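Local structure of PpBBE-like 1 D396N (Physcomitrella patens subsp. patens, 6EO5) at residues Leu247-Pro261 with Gly358-Gln371. The protein oxidises cellobiose as a flavin-dependent oxidase of the berberine bridge enzyme family, with FAD as its cofactor. Numbering follows the deposited sequence.
Sequences LNVPAEISAAFYMDP and GSNAYFIYNLYGSQ
Q371, L367 and Y365 bury the most surface here, and each meets strand 253-259 or the loop before it in its own way. Q371 bends at chi2 (73°) and turns its amide back against the 247-249 loop, where NE2 donates to L247 O at 2.8 Å. That acceptor lies nearly in the amide plane, and a water bridges the same oxygen to S370 OG. A chi1 of 179° swings L367 CG away from the backbone N, and CD2 lies 3.9 Å from V249 CB. L367 N bonds to A255 O at 3.1 Å.

Further on, the strands run antiparallel. F257 and Y365 form a hydrogen-bonded pair, Y365 N to F257 O at 2.8 Å, with their side chains side by side and F257 O in the plane of the tyrosine ring at its edge. On the other face, Y258 reaches across to I364 CG1 and Y362 CB, the latter 3.6 Å from CE2, and its OH donates to D260 OD2 at 2.6 Å. Replacing Y258 by an alanine is likely to take away the ring packed on Y362 CB and I364 CG1 and leave D260 OD2 without the hydroxyl's bond.

Backbone bonds and apolar contacts thus knit together two inner strands of the seven-stranded antiparallel sheet. M259, F363 and Y365 pack on helices 345-355 and 405-420, while the face of A256, Y258, I364 and N366 turns to the flavin at N366, whose side chain is about 5 Å from the FAD.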
loop_
_atom_site.group_PDB
_atom_site.type_symbol
_atom_site.label_atom_id
_atom_site.label_comp_id
_atom_site.label_asym_id
_atom_site.label_seq_id
_atom_site.Cartn_x
_atom_site.Cartn_y
_atom_site.Cartn_z
ATOM N N LEU A 247 -18.476 8.783 -10.464
ATOM C CA LEU A 247 -19.677 8.119 -9.970
ATOM C C LEU A 247 -20.180 7.013 -10.894
ATOM O O LEU A 247 -20.931 6.147 -10.434
ATOM C CB LEU A 247 -20.790 9.144 -9.755
ATOM C CG LEU A 247 -20.602 9.978 -8.484
ATOM C CD1 LEU A 247 -21.383 11.285 -8.505
ATOM C CD2 LEU A 247 -20.984 9.139 -7.272
ATOM N N ASN A 248 -19.788 7.004 -12.182
ATOM C CA ASN A 248 -20.395 6.092 -13.150
ATOM C C ASN A 248 -19.375 5.289 -13.952
ATOM O O ASN A 248 -19.712 4.778 -15.025
ATOM C CB ASN A 248 -21.307 6.863 -14.106
ATOM C CG ASN A 248 -22.479 7.501 -13.395
ATOM O OD1 ASN A 248 -22.562 8.725 -13.289
ATOM N ND2 ASN A 248 -23.383 6.672 -12.884
ATOM N N VAL A 249 -18.152 5.152 -13.458
ATOM C CA VAL A 249 -17.098 4.473 -14.201
ATOM C C VAL A 249 -17.282 2.964 -14.088
ATOM O O VAL A 249 -17.370 2.442 -12.966
ATOM C CB VAL A 249 -15.717 4.904 -13.693
ATOM C CG1 VAL A 249 -14.629 4.150 -14.427
ATOM C CG2 VAL A 249 -15.552 6.426 -13.838
ATOM N N PRO A 250 -17.350 2.235 -15.203
ATOM C CA PRO A 250 -17.494 0.777 -15.126
ATOM C C PRO A 250 -16.205 0.133 -14.654
ATOM O O PRO A 250 -15.120 0.709 -14.754
ATOM C CB PRO A 250 -17.827 0.363 -16.566
ATOM C CG PRO A 250 -17.292 1.508 -17.418
ATOM C CD PRO A 250 -17.411 2.745 -16.587
ATOM N N ALA A 251 -16.346 -1.101 -14.162
ATOM C CA ALA A 251 -15.265 -1.788 -13.466
ATOM C C ALA A 251 -14.040 -2.025 -14.335
ATOM O O ALA A 251 -12.945 -2.199 -13.785
ATOM C CB ALA A 251 -15.753 -3.126 -12.912
ATOM N N GLU A 252 -14.186 -2.045 -15.667
ATOM C CA GLU A 252 -13.025 -2.269 -16.530
ATOM C C GLU A 252 -12.031 -1.111 -16.503
ATOM O O GLU A 252 -10.953 -1.241 -17.089
ATOM C CB GLU A 252 -13.460 -2.532 -17.978
ATOM C CG GLU A 252 -14.174 -3.854 -18.218
ATOM C CD GLU A 252 -15.549 -3.907 -17.584
ATOM O OE1 GLU A 252 -16.219 -2.854 -17.510
ATOM O OE2 GLU A 252 -15.952 -5.003 -17.146
ATOM N N ILE A 253 -12.345 -0.008 -15.818
ATOM C CA ILE A 253 -11.465 1.151 -15.705
ATOM C C ILE A 253 -11.107 1.372 -14.237
ATOM O O ILE A 253 -11.981 1.350 -13.363
ATOM C CB ILE A 253 -12.118 2.414 -16.301
ATOM C CG1 ILE A 253 -12.116 2.344 -17.830
ATOM C CG2 ILE A 253 -11.427 3.671 -15.801
ATOM C CD1 ILE A 253 -12.530 3.622 -18.498
ATOM N N SER A 254 -9.827 1.587 -13.972
ATOM C CA SER A 254 -9.342 2.062 -12.684
ATOM C C SER A 254 -8.577 3.350 -12.940
ATOM O O SER A 254 -7.680 3.379 -13.786
ATOM C CB SER A 254 -8.430 1.041 -11.998
ATOM O OG SER A 254 -9.147 -0.093 -11.545
ATOM N N ALA A 255 -8.929 4.416 -12.231
ATOM C CA ALA A 255 -8.336 5.713 -12.500
ATOM C C ALA A 255 -7.987 6.391 -11.192
ATOM O O ALA A 255 -8.518 6.059 -10.131
ATOM C CB ALA A 255 -9.268 6.623 -13.317
ATOM N N ALA A 256 -7.082 7.355 -11.290
ATOM C CA ALA A 256 -6.664 8.173 -10.168
ATOM C C ALA A 256 -6.513 9.598 -10.663
ATOM O O ALA A 256 -6.066 9.822 -11.791
ATOM C CB ALA A 256 -5.346 7.686 -9.557
ATOM N N PHE A 257 -6.898 10.552 -9.830
ATOM C CA PHE A 257 -6.718 11.961 -10.133
ATOM C C PHE A 257 -5.539 12.522 -9.328
ATOM O O PHE A 257 -5.273 12.097 -8.197
ATOM C CB PHE A 257 -8.011 12.723 -9.831
ATOM C CG PHE A 257 -8.051 14.113 -10.388
ATOM C CD1 PHE A 257 -8.590 14.352 -11.646
ATOM C CD2 PHE A 257 -7.575 15.194 -9.644
ATOM C CE1 PHE A 257 -8.641 15.642 -12.162
ATOM C CE2 PHE A 257 -7.632 16.483 -10.152
ATOM C CZ PHE A 257 -8.166 16.706 -11.412
ATOM N N TYR A 258 -4.829 13.480 -9.927
ATOM C CA TYR A 258 -3.656 14.082 -9.313
ATOM C C TYR A 258 -3.766 15.602 -9.373
ATOM O O TYR A 258 -4.421 16.164 -10.250
ATOM C CB TYR A 258 -2.360 13.602 -9.998
ATOM C CG TYR A 258 -1.096 14.313 -9.557
ATOM C CD1 TYR A 258 -0.753 15.565 -10.084
ATOM C CD2 TYR A 258 -0.224 13.731 -8.644
ATOM C CE1 TYR A 258 0.393 16.232 -9.688
ATOM C CE2 TYR A 258 0.942 14.394 -8.241
ATOM C CZ TYR A 258 1.239 15.641 -8.771
ATOM O OH TYR A 258 2.380 16.314 -8.396
ATOM N N MET A 259 -3.095 16.261 -8.436
ATOM C CA MET A 259 -3.213 17.696 -8.233
ATOM C C MET A 259 -2.069 18.108 -7.317
ATOM O O MET A 259 -1.713 17.352 -6.414
ATOM C CB MET A 259 -4.579 18.007 -7.611
ATOM C CG MET A 259 -4.883 19.432 -7.300
ATOM S SD MET A 259 -6.488 19.567 -6.469
ATOM C CE MET A 259 -7.570 18.836 -7.683
ATOM N N ASP A 260 -1.472 19.272 -7.558
ATOM C CA ASP A 260 -0.401 19.728 -6.680
ATOM C C ASP A 260 -0.351 21.253 -6.707
ATOM O O ASP A 260 -0.948 21.881 -7.591
ATOM C CB ASP A 260 0.949 19.078 -7.053
ATOM C CG ASP A 260 1.581 19.640 -8.316
ATOM O OD1 ASP A 260 1.478 20.857 -8.591
ATOM O OD2 ASP A 260 2.229 18.843 -9.027
ATOM N N PRO A 261 0.319 21.883 -5.724
ATOM C CA PRO A 261 0.208 23.350 -5.567
ATOM C C PRO A 261 0.884 24.160 -6.661
ATOM O O PRO A 261 0.651 25.372 -6.731
ATOM C CB PRO A 261 0.869 23.616 -4.207
ATOM C CG PRO A 261 0.866 22.284 -3.513
ATOM C CD PRO A 261 1.040 21.274 -4.593
ATOM N N GLY A 358 0.515 26.382 0.494
ATOM C CA GLY A 358 1.814 25.773 0.688
ATOM C C GLY A 358 2.445 25.303 -0.601
ATOM O O GLY A 358 2.011 25.704 -1.682
ATOM N N SER A 359 3.472 24.464 -0.510
ATOM C CA SER A 359 4.163 24.006 -1.708
ATOM C C SER A 359 4.971 22.751 -1.380
ATOM O O SER A 359 5.055 22.319 -0.229
ATOM C CB SER A 359 5.046 25.113 -2.270
ATOM O OG SER A 359 6.262 25.169 -1.564
ATOM N N ASN A 360 5.569 22.174 -2.414
ATOM C CA ASN A 360 6.304 20.920 -2.305
ATOM C C ASN A 360 5.441 19.858 -1.615
ATOM O O ASN A 360 5.785 19.313 -0.566
ATOM C CB ASN A 360 7.642 21.144 -1.590
ATOM C CG ASN A 360 8.632 19.995 -1.796
ATOM O OD1 ASN A 360 8.429 19.100 -2.624
ATOM N ND2 ASN A 360 9.715 20.021 -1.032
ATOM N N ALA A 361 4.287 19.592 -2.237
ATOM C CA ALA A 361 3.339 18.567 -1.814
ATOM C C ALA A 361 2.625 18.004 -3.044
ATOM O O ALA A 361 2.702 18.565 -4.141
ATOM C CB ALA A 361 2.318 19.130 -0.826
ATOM N N TYR A 362 1.914 16.888 -2.861
ATOM C CA TYR A 362 1.055 16.379 -3.924
ATOM C C TYR A 362 -0.127 15.616 -3.330
ATOM O O TYR A 362 -0.147 15.277 -2.144
ATOM C CB TYR A 362 1.840 15.522 -4.919
ATOM C CG TYR A 362 2.499 14.297 -4.343
ATOM C CD1 TYR A 362 1.837 13.084 -4.311
ATOM C CD2 TYR A 362 3.799 14.343 -3.873
ATOM C CE1 TYR A 362 2.450 11.956 -3.794
ATOM C CE2 TYR A 362 4.419 13.224 -3.358
ATOM C CZ TYR A 362 3.743 12.030 -3.313
ATOM O OH TYR A 362 4.354 10.892 -2.809
ATOM N N PHE A 363 -1.131 15.371 -4.182
ATOM C CA PHE A 363 -2.441 14.862 -3.765
ATOM C C PHE A 363 -3.008 13.945 -4.846
ATOM O O PHE A 363 -3.156 14.365 -6.002
ATOM C CB PHE A 363 -3.390 16.027 -3.479
ATOM C CG PHE A 363 -2.839 16.999 -2.474
ATOM C CD1 PHE A 363 -1.985 18.026 -2.873
ATOM C CD2 PHE A 363 -3.133 16.866 -1.119
ATOM C CE1 PHE A 363 -1.438 18.907 -1.938
ATOM C CE2 PHE A 363 -2.598 17.757 -0.190
ATOM C CZ PHE A 363 -1.755 18.775 -0.603
ATOM N N ILE A 364 -3.331 12.702 -4.474
ATOM C CA ILE A 364 -3.715 11.651 -5.414
ATOM C C ILE A 364 -5.016 11.018 -4.929
ATOM O O ILE A 364 -5.143 10.687 -3.746
ATOM C CB ILE A 364 -2.605 10.587 -5.547
ATOM C CG1 ILE A 364 -1.299 11.224 -6.010
ATOM C CG2 ILE A 364 -3.011 9.423 -6.476
ATOM C CD1 ILE A 364 -0.172 10.235 -6.096
ATOM N N TYR A 365 -5.965 10.813 -5.850
ATOM C CA TYR A 365 -7.323 10.375 -5.520
ATOM C C TYR A 365 -7.595 9.061 -6.240
ATOM O O TYR A 365 -7.841 9.062 -7.450
ATOM C CB TYR A 365 -8.350 11.434 -5.924
ATOM C CG TYR A 365 -8.071 12.832 -5.394
ATOM C CD1 TYR A 365 -7.053 13.614 -5.930
ATOM C CD2 TYR A 365 -8.844 13.383 -4.376
ATOM C CE1 TYR A 365 -6.803 14.899 -5.452
ATOM C CE2 TYR A 365 -8.602 14.669 -3.898
ATOM C CZ TYR A 365 -7.579 15.421 -4.440
ATOM O OH TYR A 365 -7.331 16.701 -3.981
ATOM N N ASN A 366 -7.552 7.944 -5.513
ATOM C CA ASN A 366 -7.812 6.629 -6.102
ATOM C C ASN A 366 -9.310 6.374 -6.145
ATOM O O ASN A 366 -9.978 6.451 -5.112
ATOM C CB ASN A 366 -7.134 5.525 -5.302
ATOM C CG ASN A 366 -5.641 5.590 -5.383
ATOM O OD1 ASN A 366 -5.090 6.224 -6.278
ATOM N ND2 ASN A 366 -4.967 4.923 -4.449
ATOM N N LEU A 367 -9.834 6.039 -7.320
ATOM C CA LEU A 367 -11.272 5.868 -7.468
ATOM C C LEU A 367 -11.696 4.486 -6.977
ATOM O O LEU A 367 -11.100 3.475 -7.361
ATOM C CB LEU A 367 -11.674 6.065 -8.927
ATOM C CG LEU A 367 -13.159 5.875 -9.212
ATOM C CD1 LEU A 367 -13.924 7.078 -8.686
ATOM C CD2 LEU A 367 -13.407 5.656 -10.703
ATOM N N TYR A 368 -12.717 4.451 -6.105
ATOM C CA TYR A 368 -13.325 3.205 -5.660
ATOM C C TYR A 368 -14.684 3.105 -6.377
ATOM O O TYR A 368 -14.731 2.758 -7.564
ATOM C CB TYR A 368 -13.447 3.133 -4.140
ATOM C CG TYR A 368 -12.150 2.892 -3.381
ATOM C CD1 TYR A 368 -11.072 3.773 -3.491
ATOM C CD2 TYR A 368 -12.015 1.795 -2.536
ATOM C CE1 TYR A 368 -9.890 3.556 -2.795
ATOM C CE2 TYR A 368 -10.837 1.571 -1.837
ATOM C CZ TYR A 368 -9.782 2.457 -1.969
ATOM O OH TYR A 368 -8.617 2.248 -1.263
ATOM N N GLY A 369 -15.785 3.376 -5.678
ATOM C CA GLY A 369 -17.077 3.488 -6.328
ATOM C C GLY A 369 -17.894 2.208 -6.287
ATOM O O GLY A 369 -17.385 1.102 -6.104
ATOM N N SER A 370 -19.200 2.380 -6.514
ATOM C CA SER A 370 -20.149 1.282 -6.373
ATOM C C SER A 370 -19.961 0.190 -7.431
ATOM O O SER A 370 -20.285 -0.975 -7.162
ATOM C CB SER A 370 -21.571 1.832 -6.424
ATOM O OG SER A 370 -21.808 2.447 -7.677
ATOM N N GLN A 371 -19.451 0.525 -8.625
ATOM C CA GLN A 371 -19.179 -0.491 -9.649
ATOM C C GLN A 371 -17.917 -1.299 -9.366
ATOM O O GLN A 371 -17.712 -2.344 -10.000
ATOM C CB GLN A 371 -19.030 0.121 -11.059
ATOM C CG GLN A 371 -20.083 1.129 -11.507
ATOM C CD GLN A 371 -19.936 2.484 -10.807
ATOM O OE1 GLN A 371 -18.963 2.717 -10.084
ATOM N NE2 GLN A 371 -20.899 3.367 -11.009
HETATM O O HOH W 1 -22.535 5.212 -8.004
#